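378aa long hypothetical citrate synthase (Sulfolobus tokodaii, PDB 1VGM) is a predicted member of the citrate synthase family, a largely alpha-helical protein that pairs with a second copy of itself. Local coordinates at residues E46-L51 against S177-T182; T83-P88 against L142-P147; K241-K246 against E297-D302; T274-F279 against K288-A293. One frame throughout, in Å; residues are numbered along the deposited sequence.

Overall arrangement
The four contacts all lie within the largely helical part of the chain. Contact 2 (83-88 with 142-147) is nested in sequence inside the loop closed by contact 1 (46-51 with 177-182), with their centres 26 Å apart. Contact 4 (274-279 with 288-293) is nested likewise inside contact 3 (241-246 with 297-302). Contacts 3 and 4 share helix 284-304, which carries one segment of each, and their centres are 17 Å apart. Contacts 1 and 4 touch directly, Leu-180 CD1 lying 4.3 Å from Leu-275 CD1. Contacts 2 and 3 are the most widely separated, at 41 Å between centres. Contact 1 is buried, whereas contact 2 is at the surface.

Contact 1: residues E46-L51 against S177-T182; sequences EELIHL and SLILYT
No ring or other flat group lies between Leu-48 and its partners Ile-179 and Thr-182, so there are no faces or edges to assign; the contact is made by branched chains and one hydroxyl. On the side of 46-51 a single methyl does the touching. Leu-48 CD2 lies 3.4 Å from Thr-182 OG1, and these two side chains meet tip to tip. The same methyl comes within 3.8 Å of Ile-179 CG2 and is equally close, 3.8 Å, to Ile-179 CA, so it rests against the backbone end of that residue. Leu-48 CG stands opposite the backbone N (chi1 179°), which carries the isobutyl group out across the interface.

The Thr-182 hydroxyl that meets this methyl finds its polar partner within its own segment: OG1 donates to Leu-178 O at 2.7 Å. The donor makes a 145° angle at the carbonyl oxygen and is tilted 21° from the carbonyl plane. That oxygen also accepts from Ser-338 OG, so two hydroxyls grip it where the helix is ending, Tyr-181 being the first residue to leave helical angles. The contact thus joins helix 45-54 to the C-terminal end of helix 168-180, with helix 331-353 packed against Leu-178 and Thr-182, helix 267-280 against Leu-180, and helix 60-71 against Glu-46 and Glu-47.

Contact 2: residues T83-P88 against L142-P147; sequences TIFSMP and LKPKIP
Phe-85 and Pro-144 supply the apolar and CH-pi part of this contact. Pro-144 CD sits over one face of the phenyl ring, 4.1 Å from its centroid and 25° off the ring normal, displaced toward the rim. Pro-144 CB adds a van der Waals touch to Phe-85 CE2 at 3.6 Å, and Pro-144 CA is 3.5 Å from Phe-85 CZ.

A carbonyl makes the other approach: Leu-142 O lies at the ring edge, near its plane, 3.2 Å from Phe-85 CE1.

Hydrogen bonds act within 83-88. Thr-83 O accepts from Ser-86 OG at 2.9 Å and from Ser-86 N at 3.1 Å, both arriving from the same face of the carbonyl plane and holding the chain back on Thr-83. The overlapping type I beta turn from Ile-84 to Met-87, with Phe-85 at its second position, is closed by a weak bond from Met-87 N to Ile-84 O (3.4 Å).

Asn-134 of helix 117-139 touches both Phe-85 and Pro-144. The result is an aromatic-proline CH-pi contact pinning an irregular surface loop against the turn at the C-terminal end of the helix that contains Thr-83 and Ile-84.

Contact 3: residues K241-K246 against E297-D302; sequences KWFEEK and EKLGVD
Helices 239-249 and 284-304 come closest within these segments at Phe-243 and Leu-299, whose CA atoms are 7.6 Å apart, and 241-246 includes a wider pi-type turn at 243-246. Leu-299 CB lies almost centrally over one face of the Phe-243 ring, 3.6 Å from its centroid and only 7° off the ring normal, a nearly ideal CH-pi placement. The two side chains slide past each other in opposite directions: the ring runs toward the backbone of 297-302, while Leu-299 CD1 reaches back to 3.8 Å from Phe-243 CB. Phe-243 CG is trans to the backbone N (chi1 -170°), which projects the ring out from its helix.

The far end of the ring meets main chain. Phe-243 CZ approaches Leu-299 O at 3.6 Å, and CE2 is the same distance, 3.6 Å, from Gly-300 N, an oblique approach. The ring thus reaches the peptide nitrogen of a residue that has no side chain. Leu-299 O accepts from Thr-303 OG1, so the oxygen facing the ring has a hydrogen-bond partner within its own helix. Phe-243 also touches Thr-303, Ile-248 and Leu-254. The chemistry is therefore that of dispersion and weak CH-pi attraction between a buried ring, one leucine and a helix backbone, with no charged group taking part across the interface.

Contact 4: residues T274-F279 against K288-A293; sequences TLAKSF and KYYEIA
Tyr-290 OH lies against the methylenes of Lys-277: CB is 3.4 Å away, and CG and CD of the same lysine are each 3.5 Å from the oxygen. The hydroxyl also has a weak hydrogen bond with Lys-273 NZ. With these three carbons the lysine side chain runs past the hydroxyl, and its extended shape carries the charged end of Lys-277 away from 288-293.

The phenol ring is covered on one face by the backbone of Lys-277. Its CA stands 3.9 Å from the ring centroid, 20° off the normal and shifted toward the rim, a CH-pi contact. Ala-276 CB joins in at 3.7 Å from Tyr-290 CD1, an oblique approach. Tyr-290 CG is trans to its backbone N (chi1 -178°), and from there the ring spans the gap between the helices, where Ala-276 and Tyr-290 have CA atoms 6.7 Å apart.

Successive helices 267-280 and 284-304, joined by a short link, thus form an antiparallel helical hairpin at this point. Helix 314-323 packs on Leu-275, Phe-279 and Ala-293, helix 168-180 on Leu-275 and Phe-279, and helix 222-233 on Tyr-289, Ile-292 and Ala-293.

Contact 1: residues E46-L51 against S177-T182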
loop_
_atom_site.group_PDB
_atom_site.type_symbol
_atom_site.label_atom_id
_atom_site.label_comp_id
_atom_site.label_asym_id
_atom_site.label_seq_id
_atom_site.Cartn_x
_atom_site.Cartn_y
_atom_site.Cartn_z
ATOM N N GLU A 46 0.961 -13.648 -22.876
ATOM C CA GLU A 46 0.142 -14.758 -22.386
ATOM C C GLU A 46 0.981 -15.990 -22.029
ATOM O O GLU A 46 0.702 -16.681 -21.046
ATOM C CB GLU A 46 -0.919 -15.150 -23.425
ATOM C CG GLU A 46 -2.043 -14.136 -23.582
ATOM C CD GLU A 46 -1.844 -13.211 -24.766
ATOM O OE1 GLU A 46 -0.681 -12.819 -25.039
ATOM O OE2 GLU A 46 -2.854 -12.870 -25.419
ATOM N N GLU A 47 2.007 -16.276 -22.823
ATOM C CA GLU A 47 2.888 -17.387 -22.499
ATOM C C GLU A 47 3.734 -17.094 -21.264
ATOM O O GLU A 47 3.969 -17.981 -20.441
ATOM C CB GLU A 47 3.773 -17.718 -23.696
ATOM C CG GLU A 47 2.992 -18.368 -24.835
ATOM C CD GLU A 47 3.789 -18.455 -26.123
ATOM O OE1 GLU A 47 4.243 -19.561 -26.483
ATOM O OE2 GLU A 47 3.953 -17.409 -26.775
ATOM N N LEU A 48 4.172 -15.845 -21.124
ATOM C CA LEU A 48 4.890 -15.417 -19.926
ATOM C C LEU A 48 4.028 -15.411 -18.665
ATOM O O LEU A 48 4.490 -15.793 -17.589
ATOM C CB LEU A 48 5.490 -14.019 -20.128
ATOM C CG LEU A 48 6.245 -13.465 -18.906
ATOM C CD1 LEU A 48 7.317 -14.464 -18.441
ATOM C CD2 LEU A 48 6.892 -12.129 -19.264
ATOM N N ILE A 49 2.778 -14.987 -18.795
ATOM C CA ILE A 49 1.825 -15.139 -17.703
ATOM C C ILE A 49 1.845 -16.569 -17.181
ATOM O O ILE A 49 1.973 -16.786 -15.974
ATOM C CB ILE A 49 0.379 -14.799 -18.144
ATOM C CG1 ILE A 49 0.257 -13.309 -18.450
ATOM C CG2 ILE A 49 -0.605 -15.174 -17.045
ATOM C CD1 ILE A 49 -1.081 -12.936 -19.090
ATOM N N HIS A 50 1.719 -17.543 -18.081
ATOM C CA HIS A 50 1.649 -18.944 -17.665
ATOM C C HIS A 50 2.992 -19.397 -17.093
ATOM O O HIS A 50 3.047 -20.167 -16.132
ATOM C CB HIS A 50 1.264 -19.839 -18.854
ATOM C CG HIS A 50 1.046 -21.274 -18.485
ATOM N ND1 HIS A 50 2.084 -22.168 -18.311
ATOM C CD2 HIS A 50 -0.092 -21.971 -18.249
ATOM C CE1 HIS A 50 1.593 -23.351 -17.986
ATOM N NE2 HIS A 50 0.276 -23.259 -17.941
ATOM N N LEU A 51 4.077 -18.920 -17.691
ATOM C CA LEU A 51 5.412 -19.254 -17.207
ATOM C C LEU A 51 5.592 -18.758 -15.770
ATOM O O LEU A 51 5.965 -19.531 -14.876
ATOM C CB LEU A 51 6.469 -18.629 -18.124
ATOM C CG LEU A 51 7.955 -18.800 -17.803
ATOM C CD1 LEU A 51 8.329 -20.280 -17.784
ATOM C CD2 LEU A 51 8.783 -18.043 -18.847
ATOM N N SER A 177 6.717 -4.948 -24.738
ATOM C CA SER A 177 6.766 -4.089 -23.559
ATOM C C SER A 177 6.251 -4.769 -22.293
ATOM O O SER A 177 6.850 -4.632 -21.226
ATOM C CB SER A 177 5.969 -2.814 -23.810
ATOM O OG SER A 177 6.548 -2.065 -24.866
ATOM N N LEU A 178 5.143 -5.497 -22.410
ATOM C CA LEU A 178 4.559 -6.188 -21.269
ATOM C C LEU A 178 5.527 -7.248 -20.748
ATOM O O LEU A 178 5.666 -7.432 -19.538
ATOM C CB LEU A 178 3.229 -6.841 -21.672
ATOM C CG LEU A 178 2.107 -5.837 -21.941
ATOM C CD1 LEU A 178 0.943 -6.525 -22.634
ATOM C CD2 LEU A 178 1.665 -5.214 -20.626
ATOM N N ILE A 179 6.203 -7.935 -21.663
ATOM C CA ILE A 179 7.217 -8.915 -21.276
ATOM C C ILE A 179 8.406 -8.229 -20.606
ATOM O O ILE A 179 8.916 -8.697 -19.584
ATOM C CB ILE A 179 7.713 -9.727 -22.513
ATOM C CG1 ILE A 179 6.574 -10.603 -23.044
ATOM C CG2 ILE A 179 8.895 -10.615 -22.135
ATOM C CD1 ILE A 179 6.928 -11.390 -24.292
ATOM N N LEU A 180 8.847 -7.119 -21.189
ATOM C CA LEU A 180 10.113 -6.496 -20.801
ATOM C C LEU A 180 10.110 -5.968 -19.360
ATOM O O LEU A 180 11.126 -6.018 -18.677
ATOM C CB LEU A 180 10.448 -5.346 -21.763
ATOM C CG LEU A 180 11.049 -5.744 -23.116
ATOM C CD1 LEU A 180 10.944 -4.577 -24.110
ATOM C CD2 LEU A 180 12.507 -6.150 -22.920
ATOM N N TYR A 181 8.966 -5.459 -18.912
ATOM C CA TYR A 181 8.851 -4.824 -17.604
ATOM C C TYR A 181 8.197 -5.747 -16.556
ATOM O O TYR A 181 7.876 -5.311 -15.449
ATOM C CB TYR A 181 8.025 -3.541 -17.734
ATOM C CG TYR A 181 8.808 -2.270 -18.023
ATOM C CD1 TYR A 181 8.279 -1.287 -18.857
ATOM C CD2 TYR A 181 10.013 -1.995 -17.373
ATOM C CE1 TYR A 181 8.916 -0.053 -19.024
ATOM C CE2 TYR A 181 10.662 -0.763 -17.536
ATOM C CZ TYR A 181 10.101 0.206 -18.359
ATOM O OH TYR A 181 10.697 1.441 -18.498
ATOM N N THR A 182 7.994 -7.015 -16.900
ATOM C CA THR A 182 7.245 -7.929 -16.036
ATOM C C THR A 182 7.814 -8.098 -14.623
ATOM O O THR A 182 7.059 -8.086 -13.652
ATOM C CB THR A 182 7.107 -9.317 -16.706
ATOM O OG1 THR A 182 6.027 -9.268 -17.650
ATOM C CG2 THR A 182 6.841 -10.422 -15.657
#

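Contact 2: residues T83-P88 against L142-P147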
loop_
_atom_site.group_PDB
_atom_site.type_symbol
_atom_site.label_atom_id
_atom_site.label_comp_id
_atom_site.label_asym_id
_atom_site.label_seq_id
_atom_site.Cartn_x
_atom_site.Cartn_y
_atom_site.Cartn_z
ATOM N N THR A 83 -16.218 6.222 -10.738
ATOM C CA THR A 83 -15.246 6.966 -9.947
ATOM C C THR A 83 -14.093 7.519 -10.788
ATOM O O THR A 83 -13.716 8.681 -10.643
ATOM C CB THR A 83 -14.668 6.083 -8.830
ATOM O OG1 THR A 83 -15.712 5.764 -7.904
ATOM C CG2 THR A 83 -13.531 6.803 -8.104
ATOM N N ILE A 84 -13.533 6.686 -11.659
ATOM C CA ILE A 84 -12.450 7.106 -12.551
ATOM C C ILE A 84 -12.863 8.341 -13.353
ATOM O O ILE A 84 -12.122 9.331 -13.450
ATOM C CB ILE A 84 -12.076 5.959 -13.533
ATOM C CG1 ILE A 84 -11.082 5.007 -12.871
ATOM C CG2 ILE A 84 -11.485 6.519 -14.816
ATOM C CD1 ILE A 84 -10.736 3.796 -13.735
ATOM N N PHE A 85 -14.056 8.281 -13.929
ATOM C CA PHE A 85 -14.502 9.332 -14.824
ATOM C C PHE A 85 -15.022 10.567 -14.095
ATOM O O PHE A 85 -15.326 11.577 -14.725
ATOM C CB PHE A 85 -15.559 8.773 -15.770
ATOM C CG PHE A 85 -14.979 8.023 -16.924
ATOM C CD1 PHE A 85 -14.682 8.681 -18.117
ATOM C CD2 PHE A 85 -14.616 6.686 -16.783
ATOM C CE1 PHE A 85 -14.051 8.020 -19.163
ATOM C CE2 PHE A 85 -13.986 6.015 -17.822
ATOM C CZ PHE A 85 -13.688 6.689 -19.016
ATOM N N SER A 86 -15.120 10.496 -12.772
ATOM C CA SER A 86 -15.618 11.638 -12.010
ATOM C C SER A 86 -14.475 12.460 -11.436
ATOM O O SER A 86 -14.694 13.542 -10.907
ATOM C CB SER A 86 -16.520 11.172 -10.869
ATOM O OG SER A 86 -15.744 10.621 -9.819
ATOM N N MET A 87 -13.256 11.950 -11.538
ATOM C CA MET A 87 -12.109 12.652 -10.984
ATOM C C MET A 87 -11.590 13.697 -11.956
ATOM O O MET A 87 -11.829 13.614 -13.162
ATOM C CB MET A 87 -11.000 11.662 -10.634
ATOM C CG MET A 87 -11.099 11.168 -9.201
ATOM S SD MET A 87 -9.730 10.134 -8.754
ATOM C CE MET A 87 -10.328 8.555 -9.305
ATOM N N PRO A 88 -10.892 14.715 -11.438
ATOM C CA PRO A 88 -10.327 15.745 -12.309
ATOM C C PRO A 88 -9.464 15.111 -13.389
ATOM O O PRO A 88 -8.812 14.090 -13.157
ATOM C CB PRO A 88 -9.515 16.616 -11.352
ATOM C CG PRO A 88 -10.217 16.452 -10.032
ATOM C CD PRO A 88 -10.651 15.007 -10.014
ATOM N N LEU A 142 -12.523 11.297 -23.009
ATOM C CA LEU A 142 -13.153 10.376 -23.934
ATOM C C LEU A 142 -14.174 9.508 -23.193
ATOM O O LEU A 142 -14.249 9.535 -21.966
ATOM C CB LEU A 142 -12.080 9.504 -24.587
ATOM C CG LEU A 142 -11.386 10.005 -25.862
ATOM C CD1 LEU A 142 -11.395 11.519 -25.929
ATOM C CD2 LEU A 142 -9.962 9.478 -25.896
ATOM N N LYS A 143 -14.962 8.737 -23.929
ATOM C CA LYS A 143 -15.930 7.861 -23.282
ATOM C C LYS A 143 -15.289 6.551 -22.817
ATOM O O LYS A 143 -14.295 6.091 -23.386
ATOM C CB LYS A 143 -17.100 7.578 -24.230
ATOM C CG LYS A 143 -17.117 6.188 -24.815
ATOM C CD LYS A 143 -16.509 6.178 -26.188
ATOM C CE LYS A 143 -17.460 5.578 -27.208
ATOM N NZ LYS A 143 -16.828 5.609 -28.558
ATOM N N PRO A 144 -15.851 5.938 -21.766
ATOM C CA PRO A 144 -15.336 4.643 -21.320
ATOM C C PRO A 144 -15.460 3.585 -22.411
ATOM O O PRO A 144 -16.395 3.615 -23.220
ATOM C CB PRO A 144 -16.191 4.318 -20.094
ATOM C CG PRO A 144 -17.431 5.106 -20.283
ATOM C CD PRO A 144 -17.011 6.372 -20.966
ATOM N N LYS A 145 -14.514 2.655 -22.431
ATOM C CA LYS A 145 -14.615 1.507 -23.312
ATOM C C LYS A 145 -13.961 0.282 -22.682
ATOM O O LYS A 145 -12.779 0.311 -22.330
ATOM C CB LYS A 145 -13.953 1.820 -24.652
ATOM C CG LYS A 145 -14.023 0.676 -25.646
ATOM C CD LYS A 145 -13.379 1.052 -26.963
ATOM C CE LYS A 145 -14.341 1.849 -27.841
ATOM N NZ LYS A 145 -14.448 3.280 -27.422
ATOM N N ILE A 146 -14.734 -0.789 -22.537
ATOM C CA ILE A 146 -14.214 -2.031 -21.977
ATOM C C ILE A 146 -13.506 -2.849 -23.053
ATOM O O ILE A 146 -14.003 -2.987 -24.169
ATOM C CB ILE A 146 -15.345 -2.878 -21.356
ATOM C CG1 ILE A 146 -16.182 -2.017 -20.401
ATOM C CG2 ILE A 146 -14.756 -4.068 -20.604
ATOM C CD1 ILE A 146 -15.388 -1.410 -19.244
ATOM N N PRO A 147 -12.316 -3.387 -22.736
ATOM C CA PRO A 147 -11.621 -4.249 -23.698
ATOM C C PRO A 147 -12.453 -5.468 -24.115
ATOM O O PRO A 147 -13.235 -6.010 -23.327
ATOM C CB PRO A 147 -10.347 -4.652 -22.958
ATOM C CG PRO A 147 -10.116 -3.543 -21.984
ATOM C CD PRO A 147 -11.497 -3.134 -21.539
#

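Contact 3: residues K241-K246 against E297-D302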
loop_
_atom_site.group_PDB
_atom_site.type_symbol
_atom_site.label_atom_id
_atom_site.label_comp_id
_atom_site.label_asym_id
_atom_site.label_seq_id
_atom_site.Cartn_x
_atom_site.Cartn_y
_atom_site.Cartn_z
ATOM N N LYS A 241 25.151 20.176 -27.790
ATOM C CA LYS A 241 25.053 21.364 -26.951
ATOM C C LYS A 241 24.391 21.042 -25.605
ATOM O O LYS A 241 24.894 21.436 -24.549
ATOM C CB LYS A 241 24.260 22.441 -27.691
ATOM C CG LYS A 241 23.954 23.688 -26.879
ATOM C CD LYS A 241 23.096 24.660 -27.680
ATOM C CE LYS A 241 23.089 26.051 -27.061
ATOM N NZ LYS A 241 22.644 27.088 -28.045
ATOM N N TRP A 242 23.266 20.330 -25.654
ATOM C CA TRP A 242 22.479 20.010 -24.460
ATOM C C TRP A 242 23.279 19.142 -23.489
ATOM O O TRP A 242 23.320 19.401 -22.288
ATOM C CB TRP A 242 21.196 19.274 -24.866
ATOM C CG TRP A 242 20.290 18.932 -23.725
ATOM C CD1 TRP A 242 19.246 19.678 -23.256
ATOM C CD2 TRP A 242 20.323 17.738 -22.928
ATOM N NE1 TRP A 242 18.626 19.019 -22.217
ATOM C CE2 TRP A 242 19.268 17.829 -21.995
ATOM C CE3 TRP A 242 21.130 16.593 -22.923
ATOM C CZ2 TRP A 242 18.995 16.817 -21.064
ATOM C CZ3 TRP A 242 20.859 15.584 -21.995
ATOM C CH2 TRP A 242 19.800 15.708 -21.080
ATOM N N PHE A 243 23.915 18.109 -24.026
ATOM C CA PHE A 243 24.700 17.184 -23.218
ATOM C C PHE A 243 25.814 17.902 -22.463
ATOM O O PHE A 243 26.013 17.667 -21.269
ATOM C CB PHE A 243 25.299 16.097 -24.118
ATOM C CG PHE A 243 25.915 14.961 -23.367
ATOM C CD1 PHE A 243 27.243 15.018 -22.959
ATOM C CD2 PHE A 243 25.176 13.819 -23.078
ATOM C CE1 PHE A 243 27.821 13.955 -22.262
ATOM C CE2 PHE A 243 25.744 12.749 -22.380
ATOM C CZ PHE A 243 27.066 12.814 -21.979
ATOM N N GLU A 244 26.551 18.764 -23.158
ATOM C CA GLU A 244 27.673 19.462 -22.534
ATOM C C GLU A 244 27.148 20.403 -21.446
ATOM O O GLU A 244 27.725 20.504 -20.364
ATOM C CB GLU A 244 28.465 20.256 -23.583
ATOM C CG GLU A 244 29.579 21.138 -22.999
ATOM C CD GLU A 244 30.750 20.338 -22.438
ATOM O OE1 GLU A 244 31.538 20.898 -21.637
ATOM O OE2 GLU A 244 30.889 19.155 -22.802
ATOM N N GLU A 245 26.042 21.077 -21.737
ATOM C CA GLU A 245 25.491 22.071 -20.825
ATOM C C GLU A 245 24.888 21.427 -19.578
ATOM O O GLU A 245 25.242 21.778 -18.452
ATOM C CB GLU A 245 24.431 22.907 -21.544
ATOM C CG GLU A 245 23.789 23.980 -20.681
ATOM C CD GLU A 245 22.655 24.694 -21.392
ATOM O OE1 GLU A 245 21.673 25.071 -20.719
ATOM O OE2 GLU A 245 22.738 24.884 -22.620
ATOM N N LYS A 246 23.973 20.486 -19.775
ATOM C CA LYS A 246 23.222 19.933 -18.655
ATOM C C LYS A 246 24.012 18.872 -17.905
ATOM O O LYS A 246 23.986 18.826 -16.675
ATOM C CB LYS A 246 21.903 19.341 -19.148
ATOM C CG LYS A 246 20.923 20.381 -19.661
ATOM C CD LYS A 246 20.496 21.332 -18.551
ATOM C CE LYS A 246 19.111 21.926 -18.808
ATOM N NZ LYS A 246 19.141 23.068 -19.767
ATOM N N GLU A 297 22.864 8.629 -26.414
ATOM C CA GLU A 297 23.388 7.342 -25.978
ATOM C C GLU A 297 24.890 7.262 -26.249
ATOM O O GLU A 297 25.654 6.830 -25.390
ATOM C CB GLU A 297 22.676 6.189 -26.692
ATOM C CG GLU A 297 23.203 4.817 -26.284
ATOM C CD GLU A 297 22.801 3.724 -27.247
ATOM O OE1 GLU A 297 21.795 3.905 -27.960
ATOM O OE2 GLU A 297 23.486 2.683 -27.288
ATOM N N LYS A 298 25.306 7.682 -27.442
ATOM C CA LYS A 298 26.728 7.701 -27.791
ATOM C C LYS A 298 27.561 8.594 -26.860
ATOM O O LYS A 298 28.567 8.153 -26.304
ATOM C CB LYS A 298 26.912 8.158 -29.241
ATOM C CG LYS A 298 28.333 7.996 -29.768
ATOM C CD LYS A 298 28.815 6.552 -29.640
ATOM C CE LYS A 298 27.930 5.571 -30.415
ATOM N NZ LYS A 298 28.503 5.209 -31.751
ATOM N N LEU A 299 27.144 9.843 -26.689
ATOM C CA LEU A 299 27.839 10.742 -25.774
ATOM C C LEU A 299 27.839 10.151 -24.371
ATOM O O LEU A 299 28.859 10.176 -23.675
ATOM C CB LEU A 299 27.165 12.115 -25.768
ATOM C CG LEU A 299 27.108 12.768 -27.154
ATOM C CD1 LEU A 299 26.219 14.008 -27.109
ATOM C CD2 LEU A 299 28.526 13.119 -27.616
ATOM N N GLY A 300 26.688 9.608 -23.975
ATOM C CA GLY A 300 26.550 8.973 -22.676
ATOM C C GLY A 300 27.537 7.848 -22.427
ATOM O O GLY A 300 28.197 7.810 -21.387
ATOM N N VAL A 301 27.638 6.928 -23.377
ATOM C CA VAL A 301 28.593 5.833 -23.272
ATOM C C VAL A 301 30.033 6.352 -23.241
ATOM O O VAL A 301 30.802 5.981 -22.356
ATOM C CB VAL A 301 28.428 4.824 -24.448
ATOM C CG1 VAL A 301 29.528 3.764 -24.394
ATOM C CG2 VAL A 301 27.065 4.146 -24.366
ATOM N N ASP A 302 30.399 7.210 -24.195
ATOM C CA ASP A 302 31.740 7.807 -24.205
ATOM C C ASP A 302 32.102 8.396 -22.842
ATOM O O ASP A 302 33.248 8.320 -22.402
ATOM C CB ASP A 302 31.837 8.921 -25.256
ATOM C CG ASP A 302 31.733 8.402 -26.674
ATOM O OD1 ASP A 302 31.884 7.182 -26.881
ATOM O OD2 ASP A 302 31.504 9.224 -27.587
#

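Contact 4: residues T274-F279 against K288-A293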
loop_
_atom_site.group_PDB
_atom_site.type_symbol
_atom_site.label_atom_id
_atom_site.label_comp_id
_atom_site.label_asym_id
_atom_site.label_seq_id
_atom_site.Cartn_x
_atom_site.Cartn_y
_atom_site.Cartn_z
ATOM N N THR A 274 15.590 -1.543 -30.291
ATOM C CA THR A 274 15.262 -2.159 -31.571
ATOM C C THR A 274 13.790 -1.935 -31.923
ATOM O O THR A 274 13.447 -1.712 -33.082
ATOM C CB THR A 274 15.557 -3.683 -31.553
ATOM O OG1 THR A 274 14.673 -4.338 -30.637
ATOM C CG2 THR A 274 16.961 -3.938 -31.099
ATOM N N LEU A 275 12.918 -1.989 -30.922
ATOM C CA LEU A 275 11.535 -1.573 -31.121
ATOM C C LEU A 275 11.441 -0.128 -31.588
ATOM O O LEU A 275 10.806 0.167 -32.596
ATOM C CB LEU A 275 10.743 -1.742 -29.826
ATOM C CG LEU A 275 10.553 -3.183 -29.367
ATOM C CD1 LEU A 275 9.858 -3.186 -28.018
ATOM C CD2 LEU A 275 9.757 -3.966 -30.426
ATOM N N ALA A 276 12.070 0.778 -30.849
ATOM C CA ALA A 276 12.094 2.184 -31.239
ATOM C C ALA A 276 12.610 2.323 -32.664
ATOM O O ALA A 276 11.997 2.987 -33.493
ATOM C CB ALA A 276 12.976 2.978 -30.280
ATOM N N LYS A 277 13.740 1.685 -32.945
ATOM C CA LYS A 277 14.346 1.747 -34.266
ATOM C C LYS A 277 13.347 1.431 -35.372
ATOM O O LYS A 277 13.342 2.080 -36.412
ATOM C CB LYS A 277 15.525 0.779 -34.355
ATOM C CG LYS A 277 16.339 0.910 -35.643
ATOM C CD LYS A 277 17.650 0.130 -35.561
ATOM C CE LYS A 277 18.147 -0.296 -36.938
ATOM N NZ LYS A 277 19.506 -0.907 -36.858
ATOM N N SER A 278 12.508 0.431 -35.155
ATOM C CA SER A 278 11.627 -0.034 -36.214
ATOM C C SER A 278 10.533 0.985 -36.469
ATOM O O SER A 278 10.172 1.254 -37.614
ATOM C CB SER A 278 10.996 -1.371 -35.840
ATOM O OG SER A 278 9.839 -1.606 -36.619
ATOM N N PHE A 279 10.005 1.545 -35.389
ATOM C CA PHE A 279 8.968 2.551 -35.493
ATOM C C PHE A 279 9.538 3.772 -36.195
ATOM O O PHE A 279 8.852 4.417 -36.987
ATOM C CB PHE A 279 8.471 2.938 -34.102
ATOM C CG PHE A 279 7.431 2.008 -33.546
ATOM C CD1 PHE A 279 7.637 1.366 -32.330
ATOM C CD2 PHE A 279 6.230 1.793 -34.221
ATOM C CE1 PHE A 279 6.666 0.515 -31.793
ATOM C CE2 PHE A 279 5.256 0.948 -33.695
ATOM C CZ PHE A 279 5.473 0.309 -32.476
ATOM N N LYS A 288 12.574 11.413 -35.125
ATOM C CA LYS A 288 13.139 12.610 -34.524
ATOM C C LYS A 288 13.707 12.277 -33.151
ATOM O O LYS A 288 14.861 12.576 -32.863
ATOM C CB LYS A 288 12.069 13.702 -34.393
ATOM C CG LYS A 288 12.589 15.015 -33.811
ATOM C CD LYS A 288 11.639 16.185 -34.093
ATOM C CE LYS A 288 10.509 16.283 -33.070
ATOM N NZ LYS A 288 11.000 16.716 -31.727
ATOM N N TYR A 289 12.895 11.654 -32.304
ATOM C CA TYR A 289 13.309 11.423 -30.933
ATOM C C TYR A 289 14.300 10.275 -30.853
ATOM O O TYR A 289 15.240 10.308 -30.054
ATOM C CB TYR A 289 12.090 11.150 -30.050
ATOM C CG TYR A 289 11.261 12.390 -29.827
ATOM C CD1 TYR A 289 9.892 12.395 -30.093
ATOM C CD2 TYR A 289 11.858 13.578 -29.391
ATOM C CE1 TYR A 289 9.140 13.547 -29.936
ATOM C CE2 TYR A 289 11.116 14.736 -29.231
ATOM C CZ TYR A 289 9.757 14.715 -29.507
ATOM O OH TYR A 289 9.021 15.868 -29.366
ATOM N N TYR A 290 14.103 9.270 -31.698
ATOM C CA TYR A 290 15.041 8.159 -31.775
ATOM C C TYR A 290 16.445 8.674 -32.063
ATOM O O TYR A 290 17.407 8.280 -31.400
ATOM C CB TYR A 290 14.621 7.178 -32.872
ATOM C CG TYR A 290 15.526 5.972 -32.963
ATOM C CD1 TYR A 290 15.596 5.053 -31.918
ATOM C CD2 TYR A 290 16.326 5.757 -34.087
ATOM C CE1 TYR A 290 16.437 3.951 -31.989
ATOM C CE2 TYR A 290 17.173 4.655 -34.168
ATOM C CZ TYR A 290 17.223 3.759 -33.111
ATOM O OH TYR A 290 18.071 2.677 -33.169
ATOM N N GLU A 291 16.567 9.554 -33.049
ATOM C CA GLU A 291 17.884 9.992 -33.489
ATOM C C GLU A 291 18.560 10.846 -32.421
ATOM O O GLU A 291 19.765 10.725 -32.183
ATOM C CB GLU A 291 17.779 10.781 -34.794
ATOM C CG GLU A 291 17.520 9.923 -36.018
ATOM C CD GLU A 291 17.616 10.715 -37.310
ATOM O OE1 GLU A 291 17.326 11.929 -37.289
ATOM O OE2 GLU A 291 17.978 10.120 -38.345
ATOM N N ILE A 292 17.775 11.701 -31.776
ATOM C CA ILE A 292 18.222 12.405 -30.587
ATOM C C ILE A 292 18.714 11.423 -29.523
ATOM O O ILE A 292 19.831 11.546 -29.033
ATOM C CB ILE A 292 17.078 13.277 -30.013
ATOM C CG1 ILE A 292 16.849 14.479 -30.926
ATOM C CG2 ILE A 292 17.415 13.750 -28.608
ATOM C CD1 ILE A 292 15.577 15.245 -30.615
ATOM N N ALA A 293 17.883 10.438 -29.185
ATOM C CA ALA A 293 18.238 9.434 -28.185
ATOM C C ALA A 293 19.513 8.667 -28.538
ATOM O O ALA A 293 20.336 8.400 -27.659
ATOM C CB ALA A 293 17.079 8.454 -27.993
#